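Side-chain contacts in gala protein type 1, 3 or 4 (Legionella pneumophila subsp. pneumophila, PDB 4XA9), which probably binds small GTPases and may act as a GTPase activator through its leucine-rich repeats: residues 191-195 and 196-200; 215-219 and 220-224. All blocks are in the same frame, centred on the assembly; numbering follows the deposited sequence. Where two conformers were deposited one is given.

Interaction 1: residues 191-195 and 196-200; sequences LILGK and NAITD
Leu193 and Ile198 close the inner side of a bend in the leucine-rich repeat fold, where the chain leaves strand 190-192 and turns back toward helix 203-207. This is the tight part: CD1 of Ile198 butts against CB of Leu193 at 3.8 Å and also touches its CD1, with the two side chains crossing at about a right angle. Ile198 reaches that far because CG1 stands anti to its carbonyl carbon (chi1 -59°) and the chain runs on extended. Helix 176-184 adds Leu182 against Leu193 and Ala179 against Ile198.

The outer side is looser. Lys195 takes a left-handed backbone conformation, and its side chain leads away from the bend, partly exposed, and packs on an apolar side chain of the other protein chain of the assembly.

Between the two sides lies the buried carboxamide of Asn196. The backbone N atoms of Cys172 and Val174 both bond to OD1, and ND2 gives a bond to Ala169 O. Within the bend its grip is slight: Asn196 ND2 reaches Leu193 O at 3.4 Å, a weak bond bent to 145°.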
loop_
_atom_site.group_PDB
_atom_site.type_symbol
_atom_site.label_atom_id
_atom_site.label_comp_id
_atom_site.label_asym_id
_atom_site.label_seq_id
_atom_site.Cartn_x
_atom_site.Cartn_y
_atom_site.Cartn_z
ATOM N N LEU A 191 11.580 12.399 6.407
ATOM C CA LEU A 191 10.166 12.667 6.622
ATOM C C LEU A 191 9.398 12.438 5.328
ATOM O O LEU A 191 9.747 12.969 4.275
ATOM C CB LEU A 191 9.963 14.097 7.139
ATOM C CG LEU A 191 8.545 14.622 7.400
ATOM C CD1 LEU A 191 7.816 13.780 8.442
ATOM C CD2 LEU A 191 8.615 16.082 7.839
ATOM N N ILE A 192 8.361 11.617 5.408
ATOM C CA ILE A 192 7.539 11.326 4.246
ATOM C C ILE A 192 6.097 11.681 4.561
ATOM O O ILE A 192 5.511 11.138 5.502
ATOM C CB ILE A 192 7.654 9.849 3.834
ATOM C CG1 ILE A 192 9.101 9.536 3.425
ATOM C CG2 ILE A 192 6.669 9.525 2.706
ATOM C CD1 ILE A 192 9.328 8.102 2.928
ATOM N N LEU A 193 5.544 12.605 3.778
ATOM C CA LEU A 193 4.193 13.111 3.986
ATOM C C LEU A 193 3.421 13.181 2.677
ATOM O O LEU A 193 2.828 14.214 2.350
ATOM C CB LEU A 193 4.224 14.500 4.635
ATOM C CG LEU A 193 4.696 14.574 6.092
ATOM C CD1 LEU A 193 4.926 16.018 6.517
ATOM C CD2 LEU A 193 3.684 13.899 7.015
ATOM N N GLY A 194 3.415 12.106 1.935
ATOM C CA GLY A 194 2.711 12.022 0.700
ATOM C C GLY A 194 1.206 11.889 0.855
ATOM O O GLY A 194 0.734 11.483 1.864
ATOM N N LYS A 195 0.541 12.306 -0.202
ATOM C CA LYS A 195 -0.957 12.041 -0.233
ATOM C C LYS A 195 -1.733 12.734 0.917
ATOM O O LYS A 195 -2.582 12.119 1.573
ATOM C CB LYS A 195 -1.281 10.618 -0.342
ATOM C CG LYS A 195 -2.550 10.224 -1.022
ATOM C CD LYS A 195 -2.486 10.386 -2.499
ATOM C CE LYS A 195 -3.703 9.794 -3.147
ATOM N NZ LYS A 195 -3.330 8.513 -3.785
ATOM N N ASN A 196 -1.361 13.929 1.317
ATOM C CA ASN A 196 -1.992 14.653 2.384
ATOM C C ASN A 196 -2.609 15.943 1.782
ATOM O O ASN A 196 -2.927 15.963 0.671
ATOM C CB ASN A 196 -1.020 14.942 3.507
ATOM C CG ASN A 196 -0.796 13.748 4.421
ATOM O OD1 ASN A 196 -1.715 13.125 4.855
ATOM N ND2 ASN A 196 0.442 13.440 4.663
ATOM N N ALA A 197 -2.766 16.992 2.559
ATOM C CA ALA A 197 -3.310 18.249 2.042
ATOM C C ALA A 197 -2.324 19.388 2.231
ATOM O O ALA A 197 -2.703 20.486 2.627
ATOM C CB ALA A 197 -4.630 18.586 2.721
ATOM N N ILE A 198 -1.056 19.122 1.953
ATOM C CA ILE A 198 -0.006 20.102 2.195
ATOM C C ILE A 198 0.157 21.036 0.998
ATOM O O ILE A 198 0.127 20.595 -0.152
ATOM C CB ILE A 198 1.313 19.386 2.530
ATOM C CG1 ILE A 198 1.111 18.514 3.776
ATOM C CG2 ILE A 198 2.447 20.368 2.734
ATOM C CD1 ILE A 198 2.316 17.722 4.164
ATOM N N THR A 199 0.315 22.332 1.262
ATOM C CA THR A 199 0.416 23.305 0.171
ATOM C C THR A 199 1.752 24.034 0.184
ATOM O O THR A 199 2.655 23.678 0.942
ATOM C CB THR A 199 -0.709 24.362 0.227
ATOM O OG1 THR A 199 -0.475 25.258 1.324
ATOM C CG2 THR A 199 -2.067 23.693 0.393
ATOM N N ASP A 200 1.862 25.059 -0.659
ATOM C CA ASP A 200 3.050 25.907 -0.706
ATOM C C ASP A 200 3.329 26.599 0.624
ATOM O O ASP A 200 4.457 26.995 0.892
ATOM C CB ASP A 200 2.914 26.971 -1.806
ATOM C CG ASP A 200 3.021 26.390 -3.198
ATOM O OD1 ASP A 200 3.520 25.251 -3.340
ATOM O OD2 ASP A 200 2.616 27.077 -4.155
#

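Interaction 2: residues 215-219 and 220-224; sequences LHLGS and NQITA
The carboxamide of Asn220 is pressed against the backbone of its own turn. Below one face runs the chain at Gly218 and Ser219: the carbonyl carbon of Ser219 lies 3.8 Å from CG of Asn220. Gly218 O sits under the nitrogen on that same face, 3.1 Å from Asn220 ND2, but at too poor an angle for a hydrogen bond. On the other face the end of the Ile198 side chain lies toward OD1, with CD2 of Leu217 farther off, beyond the nitrogen. The bonding of the nitrogen is at the edge: Asn220 ND2 meets Leu217 O at 3.0 Å, the N-H pointing almost straight at it (174°). Leu217 O lies in the amide plane, whereas the nitrogen stands well above the plane of the Leu217 carbonyl, away from its lone pairs.

A second bond from ND2, to Leu193 O, ties the amide to the preceding turn. OD1 faces that turn too, accepting from Ile198 N on one side of the amide plane and, weakly, from Asn196 N on the other. Such buried asparagines, stacked turn upon turn, form the asparagine ladder of leucine-rich repeats. Asn244 carries it on, bonding with ND2 to Leu217 O and with OD1 to the backbone N of Asn220 and of Ile222.

Beside the amide, Ile222 swings CD1 across Leu217, 3.7 Å from its CB and as close to its CD1. With CG of Leu217 anti to the carbonyl carbon (chi1 -70°), the rest of that side chain runs on inward to Phe206 and Leu230. Past Ile222, Thr223 is the N-cap of helix 224-230, its OG1 bonded to the backbone N of Ala225.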
loop_
_atom_site.group_PDB
_atom_site.type_symbol
_atom_site.label_atom_id
_atom_site.label_comp_id
_atom_site.label_asym_id
_atom_site.label_seq_id
_atom_site.Cartn_x
_atom_site.Cartn_y
_atom_site.Cartn_z
ATOM N N LEU A 215 13.087 14.230 2.183
ATOM C CA LEU A 215 11.746 14.791 2.335
ATOM C C LEU A 215 10.864 14.402 1.150
ATOM O O LEU A 215 11.130 14.798 0.019
ATOM C CB LEU A 215 11.813 16.320 2.475
ATOM C CG LEU A 215 10.499 17.109 2.576
ATOM C CD1 LEU A 215 9.674 16.659 3.769
ATOM C CD2 LEU A 215 10.764 18.622 2.655
ATOM N N HIS A 216 9.828 13.610 1.413
ATOM C CA HIS A 216 8.879 13.204 0.379
ATOM C C HIS A 216 7.537 13.884 0.600
ATOM O O HIS A 216 6.891 13.685 1.633
ATOM C CB HIS A 216 8.690 11.683 0.368
ATOM C CG HIS A 216 9.893 10.920 -0.096
ATOM N ND1 HIS A 216 9.851 9.572 -0.383
ATOM C CD2 HIS A 216 11.170 11.313 -0.318
ATOM C CE1 HIS A 216 11.050 9.166 -0.766
ATOM N NE2 HIS A 216 11.869 10.204 -0.736
ATOM N N LEU A 217 7.120 14.682 -0.377
ATOM C CA LEU A 217 5.863 15.414 -0.295
ATOM C C LEU A 217 5.003 15.180 -1.531
ATOM O O LEU A 217 4.271 16.071 -1.969
ATOM C CB LEU A 217 6.127 16.916 -0.122
ATOM C CG LEU A 217 6.696 17.353 1.231
ATOM C CD1 LEU A 217 7.140 18.814 1.195
ATOM C CD2 LEU A 217 5.658 17.139 2.318
ATOM N N GLY A 218 5.100 13.983 -2.095
ATOM C CA GLY A 218 4.352 13.654 -3.296
ATOM C C GLY A 218 2.843 13.750 -3.133
ATOM O O GLY A 218 2.319 13.623 -2.025
ATOM N N SER A 219 2.154 13.997 -4.243
ATOM C CA SER A 219 0.696 13.991 -4.286
ATOM C C SER A 219 0.061 14.847 -3.201
ATOM O O SER A 219 -0.848 14.402 -2.499
ATOM C CB SER A 219 0.170 12.559 -4.180
ATOM O OG SER A 219 0.589 11.798 -5.295
ATOM N N ASN A 220 0.564 16.066 -3.049
ATOM C CA ASN A 220 -0.082 17.050 -2.206
ATOM C C ASN A 220 -0.604 18.168 -3.104
ATOM O O ASN A 220 -1.002 17.902 -4.238
ATOM C CB ASN A 220 0.877 17.575 -1.135
ATOM C CG ASN A 220 1.037 16.603 0.034
ATOM O OD1 ASN A 220 0.152 16.496 0.875
ATOM N ND2 ASN A 220 2.174 15.923 0.103
ATOM N N GLN A 221 -0.596 19.406 -2.614
ATOM C CA GLN A 221 -1.119 20.536 -3.382
ATOM C C GLN A 221 -0.015 21.550 -3.704
ATOM O O GLN A 221 -0.290 22.709 -4.003
ATOM C CB GLN A 221 -2.245 21.231 -2.615
ATOM C CG GLN A 221 -3.402 20.326 -2.224
ATOM C CD GLN A 221 -4.401 21.029 -1.316
ATOM O OE1 GLN A 221 -4.535 22.255 -1.342
ATOM N NE2 GLN A 221 -5.097 20.251 -0.492
ATOM N N ILE A 222 1.233 21.107 -3.628
ATOM C CA ILE A 222 2.371 22.001 -3.805
ATOM C C ILE A 222 2.479 22.431 -5.272
ATOM O O ILE A 222 2.272 21.619 -6.172
ATOM C CB ILE A 222 3.662 21.316 -3.316
ATOM C CG1 ILE A 222 3.524 20.980 -1.827
ATOM C CG2 ILE A 222 4.890 22.177 -3.576
ATOM C CD1 ILE A 222 4.669 20.153 -1.262
ATOM N N THR A 223 2.766 23.710 -5.512
ATOM C CA THR A 223 2.896 24.207 -6.880
ATOM C C THR A 223 4.367 24.390 -7.238
ATOM O O THR A 223 5.245 24.012 -6.468
ATOM C CB THR A 223 2.154 25.546 -7.081
ATOM O OG1 THR A 223 2.884 26.606 -6.446
ATOM C CG2 THR A 223 0.748 25.476 -6.500
ATOM N N ALA A 224 4.634 24.968 -8.408
ATOM C CA ALA A 224 6.010 25.215 -8.834
ATOM C C ALA A 224 6.703 26.222 -7.918
ATOM O O ALA A 224 7.924 26.207 -7.780
ATOM C CB ALA A 224 6.046 25.700 -10.272
#

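In the fold
Interaction 1 and interaction 2 are the same bend in two successive turns of the solenoid, first 191-200 and then 215-224, with helix 203-207 between them in the chain. Their centres are about 6 Å apart, and both lie toward the C-terminal end of the modelled chain. Strands 190-192 and 214-216 are parallel neighbours in the one long sheet, joined by backbone bonds such as Leu193 N to His216 O at 2.8 Å. Farther round the bend, Thr199 packs on Gln221 and Asp200 on Ile222. Both strands also bring residues to the second protein chain, so this part of the sheet contributes to the interface of the assembly.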